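Local structure of chromosome replication initiation protein (2VN2) at residues L28-M41 against C68-I81. The protein probably acts in the primosome at the start of chromosome replication, this chain being its magnesium-binding N-terminal domain. Numbering follows the deposited sequence.
Sequences LGLGEGELVLLLHM and CMEMVRRLLQKGMI
Leu37 carries helix 32-41 onto helix 68-77 where the two axes, 10.8 Å apart at closest approach, cross almost perpendicularly at -94°. Its side chain sits as a knob among Cys68, Met71, Val72 and Leu75. With CG anti to the backbone N (chi1 177°), CD1 touches Met71 CB, Val72 CG2 and Cys68 SG, whereas CD2 lies 3.7 Å from Leu75 CD1, the leucines pointing in opposite directions as they pass. A bend at chi3 (55°) brings Met71 CE against the backbone of helix 32-41, 3.5 Å from Gly33 O. Both helices belong to the DnaD N-terminal domain, of the helix-turn-helix clan; helix 68-77 ends in a Schellman motif at Gly79, after which the chain turns back so that Met80 and Ile81 also face segment 28-41. Leu75 reaches two more neighbours with its methyls: CD1 touches Leu38, and CD2 meets Leu30 CD2 at 3.6 Å, the side chains of Leu30 and Leu75 crossing at about a right angle. Ile81 CG2 closes on Leu38 CD2 at 3.6 Å. Beyond this layer, Lys78 supplies the polar clasp: NZ forms a salt bridge of 2.7 Å with Glu34 OE2, on that oxygen's syn lone pair, and donates a 2.9 Å hydrogen bond to Gly29 O. The other carboxylate oxygen, Glu34 OE1, takes the N-H of Gly31, the N-cap residue, through its anti lone pair at 2.7 Å, so the carboxylate ties the helix start to the lysine. Near the start of segment 28-41, Met80 CE rests against Leu28 O, while Leu28, Leu38 and Met80 all touch Leu102 of helix 100-116, which also bears the magnesium ligands His109 and Gln113.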
# COMPACT_ATOMS: atom_id res chain seq x y z
N LEU A 28 -11.19 -4.70 -18.52
CA LEU A 28 -11.40 -6.13 -18.23
C LEU A 28 -12.88 -6.44 -18.12
O LEU A 28 -13.22 -7.54 -17.87
CB LEU A 28 -10.74 -6.58 -16.92
CG LEU A 28 -9.19 -6.67 -16.77
CD1 LEU A 28 -8.71 -6.92 -15.32
CD2 LEU A 28 -8.62 -7.74 -17.65
N GLY A 29 -13.78 -5.47 -18.27
CA GLY A 29 -15.19 -5.77 -18.08
C GLY A 29 -15.66 -5.69 -16.65
O GLY A 29 -16.76 -6.16 -16.33
N LEU A 30 -14.87 -5.07 -15.77
CA LEU A 30 -15.36 -4.75 -14.39
C LEU A 30 -16.03 -3.36 -14.26
O LEU A 30 -15.72 -2.42 -15.02
CB LEU A 30 -14.25 -4.93 -13.34
CG LEU A 30 -13.59 -6.28 -13.40
CD1 LEU A 30 -12.42 -6.46 -12.50
CD2 LEU A 30 -14.69 -7.30 -13.02
N GLY A 31 -16.93 -3.25 -13.30
CA GLY A 31 -17.52 -1.99 -12.90
C GLY A 31 -16.79 -1.49 -11.64
O GLY A 31 -16.01 -2.25 -10.98
N GLU A 32 -17.05 -0.24 -11.28
CA GLU A 32 -16.56 0.31 -10.02
C GLU A 32 -17.05 -0.52 -8.86
O GLU A 32 -16.30 -0.71 -7.85
CB GLU A 32 -17.02 1.80 -9.87
CG GLU A 32 -16.23 2.78 -10.73
CD GLU A 32 -16.51 2.64 -12.25
OE1 GLU A 32 -17.66 2.32 -12.58
OE2 GLU A 32 -15.64 2.92 -13.13
N GLY A 33 -18.33 -0.95 -8.88
CA GLY A 33 -18.79 -1.76 -7.73
C GLY A 33 -18.07 -3.08 -7.50
O GLY A 33 -17.87 -3.50 -6.34
N GLU A 34 -17.70 -3.77 -8.58
CA GLU A 34 -16.91 -4.99 -8.57
C GLU A 34 -15.55 -4.67 -8.09
O GLU A 34 -14.99 -5.46 -7.35
CB GLU A 34 -16.83 -5.65 -10.00
CG GLU A 34 -18.23 -6.19 -10.45
CD GLU A 34 -18.27 -6.54 -11.93
OE1 GLU A 34 -18.01 -5.66 -12.79
OE2 GLU A 34 -18.62 -7.72 -12.22
N LEU A 35 -14.94 -3.58 -8.59
CA LEU A 35 -13.61 -3.22 -8.09
C LEU A 35 -13.64 -3.09 -6.53
O LEU A 35 -12.93 -3.84 -5.81
CB LEU A 35 -13.02 -1.99 -8.82
CG LEU A 35 -11.60 -1.77 -8.32
CD1 LEU A 35 -10.60 -2.75 -8.98
CD2 LEU A 35 -11.20 -0.39 -8.74
N VAL A 36 -14.50 -2.20 -6.00
CA VAL A 36 -14.59 -2.03 -4.58
C VAL A 36 -14.91 -3.39 -3.91
O VAL A 36 -14.44 -3.67 -2.83
CB VAL A 36 -15.60 -0.92 -4.23
CG1 VAL A 36 -15.66 -0.71 -2.58
CG2 VAL A 36 -15.24 0.38 -4.92
N LEU A 37 -15.74 -4.25 -4.55
CA LEU A 37 -16.05 -5.55 -3.90
C LEU A 37 -14.73 -6.35 -3.72
O LEU A 37 -14.48 -6.93 -2.67
CB LEU A 37 -17.15 -6.38 -4.65
CG LEU A 37 -17.48 -7.79 -4.06
CD1 LEU A 37 -18.73 -8.30 -4.63
CD2 LEU A 37 -16.39 -8.82 -4.50
N LEU A 38 -13.91 -6.37 -4.75
CA LEU A 38 -12.59 -7.04 -4.75
C LEU A 38 -11.70 -6.48 -3.62
O LEU A 38 -10.96 -7.23 -2.91
CB LEU A 38 -11.93 -6.79 -6.15
CG LEU A 38 -12.54 -7.62 -7.29
CD1 LEU A 38 -11.84 -7.33 -8.63
CD2 LEU A 38 -12.65 -9.18 -6.97
N LEU A 39 -11.74 -5.14 -3.46
CA LEU A 39 -10.98 -4.43 -2.32
C LEU A 39 -11.56 -4.90 -1.08
O LEU A 39 -10.78 -5.28 -0.20
CB LEU A 39 -11.16 -2.88 -2.34
CG LEU A 39 -10.22 -2.11 -3.32
CD1 LEU A 39 -9.64 -2.89 -4.55
CD2 LEU A 39 -10.71 -0.66 -3.75
N HIS A 40 -12.92 -4.90 -0.92
CA HIS A 40 -13.39 -5.48 0.42
C HIS A 40 -12.89 -6.95 0.61
O HIS A 40 -12.49 -7.30 1.72
CB HIS A 40 -14.86 -5.43 0.73
CG HIS A 40 -15.44 -4.05 0.82
ND1 HIS A 40 -15.28 -3.24 1.92
CD2 HIS A 40 -16.19 -3.35 -0.06
CE1 HIS A 40 -15.90 -2.09 1.71
NE2 HIS A 40 -16.45 -2.14 0.51
N MET A 41 -12.95 -7.81 -0.43
CA MET A 41 -12.44 -9.18 -0.26
C MET A 41 -11.02 -9.16 0.07
O MET A 41 -10.69 -9.86 0.94
CB MET A 41 -12.59 -10.14 -1.44
CG MET A 41 -14.11 -10.48 -1.88
SD MET A 41 -14.20 -11.26 -3.58
CE MET A 41 -12.77 -12.23 -3.37
N CYS A 68 -24.79 -8.31 -3.67
CA CYS A 68 -23.40 -8.78 -3.42
C CYS A 68 -23.24 -10.30 -3.78
O CYS A 68 -22.34 -10.70 -4.53
CB CYS A 68 -22.99 -8.36 -1.94
SG CYS A 68 -21.28 -8.81 -1.57
N MET A 69 -24.14 -11.18 -3.40
CA MET A 69 -24.02 -12.60 -3.89
C MET A 69 -24.11 -12.71 -5.38
O MET A 69 -23.45 -13.53 -6.02
CB MET A 69 -25.11 -13.56 -3.29
CG MET A 69 -24.97 -15.00 -3.98
SD MET A 69 -23.38 -15.76 -3.46
CE MET A 69 -22.45 -16.18 -4.94
N GLU A 70 -24.98 -11.90 -5.97
CA GLU A 70 -25.07 -11.81 -7.46
C GLU A 70 -23.74 -11.38 -8.07
O GLU A 70 -23.28 -11.91 -9.07
CB GLU A 70 -26.14 -10.73 -7.70
CG GLU A 70 -26.84 -10.52 -9.04
CD GLU A 70 -28.04 -11.44 -9.21
OE1 GLU A 70 -27.73 -12.58 -9.68
OE2 GLU A 70 -29.23 -11.04 -8.86
N MET A 71 -23.12 -10.35 -7.47
CA MET A 71 -21.85 -9.82 -7.98
C MET A 71 -20.75 -10.88 -7.81
O MET A 71 -20.00 -11.01 -8.68
CB MET A 71 -21.48 -8.54 -7.18
CG MET A 71 -22.54 -7.45 -7.19
SD MET A 71 -22.22 -5.93 -6.23
CE MET A 71 -20.64 -5.49 -6.99
N VAL A 72 -20.67 -11.60 -6.70
CA VAL A 72 -19.63 -12.69 -6.51
C VAL A 72 -19.87 -13.77 -7.53
O VAL A 72 -18.95 -14.15 -8.31
CB VAL A 72 -19.67 -13.28 -5.13
CG1 VAL A 72 -18.68 -14.42 -5.01
CG2 VAL A 72 -19.51 -12.08 -3.94
N ARG A 73 -21.13 -14.21 -7.65
CA ARG A 73 -21.53 -15.08 -8.77
C ARG A 73 -21.07 -14.59 -10.18
O ARG A 73 -20.46 -15.36 -10.92
CB ARG A 73 -23.06 -15.32 -8.71
CG ARG A 73 -23.58 -16.48 -9.55
CD ARG A 73 -25.05 -17.02 -9.15
NE ARG A 73 -25.34 -17.21 -7.68
CZ ARG A 73 -26.52 -16.89 -7.11
NH1 ARG A 73 -26.75 -17.08 -5.79
NH2 ARG A 73 -27.48 -16.37 -7.88
N ARG A 74 -21.35 -13.34 -10.54
CA ARG A 74 -20.93 -12.77 -11.86
C ARG A 74 -19.39 -12.68 -12.00
O ARG A 74 -18.86 -12.89 -13.10
CB ARG A 74 -21.66 -11.40 -12.17
CG ARG A 74 -21.18 -10.62 -13.48
CD ARG A 74 -22.36 -10.21 -14.58
NE ARG A 74 -21.97 -9.39 -15.81
CZ ARG A 74 -22.12 -8.05 -16.01
NH1 ARG A 74 -22.66 -7.28 -15.07
NH2 ARG A 74 -21.68 -7.48 -17.14
N LEU A 75 -18.67 -12.39 -10.90
CA LEU A 75 -17.18 -12.42 -10.95
C LEU A 75 -16.63 -13.88 -11.17
O LEU A 75 -15.59 -14.02 -11.86
CB LEU A 75 -16.54 -11.87 -9.64
CG LEU A 75 -16.67 -10.34 -9.45
CD1 LEU A 75 -16.27 -10.00 -8.02
CD2 LEU A 75 -15.80 -9.59 -10.46
N LEU A 76 -17.25 -14.89 -10.52
CA LEU A 76 -16.93 -16.35 -10.71
C LEU A 76 -17.13 -16.69 -12.16
O LEU A 76 -16.23 -17.28 -12.83
CB LEU A 76 -17.79 -17.32 -9.82
CG LEU A 76 -17.42 -17.33 -8.34
CD1 LEU A 76 -18.46 -17.87 -7.39
CD2 LEU A 76 -16.05 -17.91 -8.02
N GLN A 77 -18.27 -16.28 -12.68
CA GLN A 77 -18.48 -16.49 -14.13
C GLN A 77 -17.66 -15.73 -15.09
O GLN A 77 -17.20 -16.30 -16.06
CB GLN A 77 -19.96 -16.59 -14.55
CG GLN A 77 -20.68 -15.42 -14.98
CD GLN A 77 -22.16 -15.56 -14.51
OE1 GLN A 77 -22.57 -16.62 -13.94
NE2 GLN A 77 -22.95 -14.47 -14.66
N LYS A 78 -17.39 -14.44 -14.87
CA LYS A 78 -16.40 -13.78 -15.77
C LYS A 78 -14.99 -14.37 -15.60
O LYS A 78 -14.15 -14.03 -16.33
CB LYS A 78 -16.38 -12.26 -15.60
CG LYS A 78 -17.69 -11.53 -15.89
CD LYS A 78 -17.83 -10.26 -14.99
CE LYS A 78 -18.28 -9.05 -15.76
NZ LYS A 78 -18.58 -7.91 -14.88
N GLY A 79 -14.73 -15.22 -14.62
CA GLY A 79 -13.37 -15.79 -14.42
C GLY A 79 -12.38 -14.76 -13.90
O GLY A 79 -11.14 -14.85 -14.09
N MET A 80 -12.91 -13.81 -13.15
CA MET A 80 -12.07 -12.88 -12.30
C MET A 80 -11.67 -13.39 -10.96
O MET A 80 -10.65 -13.01 -10.44
CB MET A 80 -12.73 -11.50 -12.17
CG MET A 80 -12.94 -10.81 -13.58
SD MET A 80 -11.46 -10.34 -14.41
CE MET A 80 -12.31 -10.44 -15.95
N ILE A 81 -12.44 -14.24 -10.34
CA ILE A 81 -12.05 -14.82 -9.03
C ILE A 81 -12.44 -16.36 -9.17
O ILE A 81 -13.24 -16.67 -10.06
CB ILE A 81 -12.80 -14.23 -7.81
CG1 ILE A 81 -14.32 -14.48 -7.88
CG2 ILE A 81 -12.41 -12.73 -7.49
CD1 ILE A 81 -15.07 -14.22 -6.58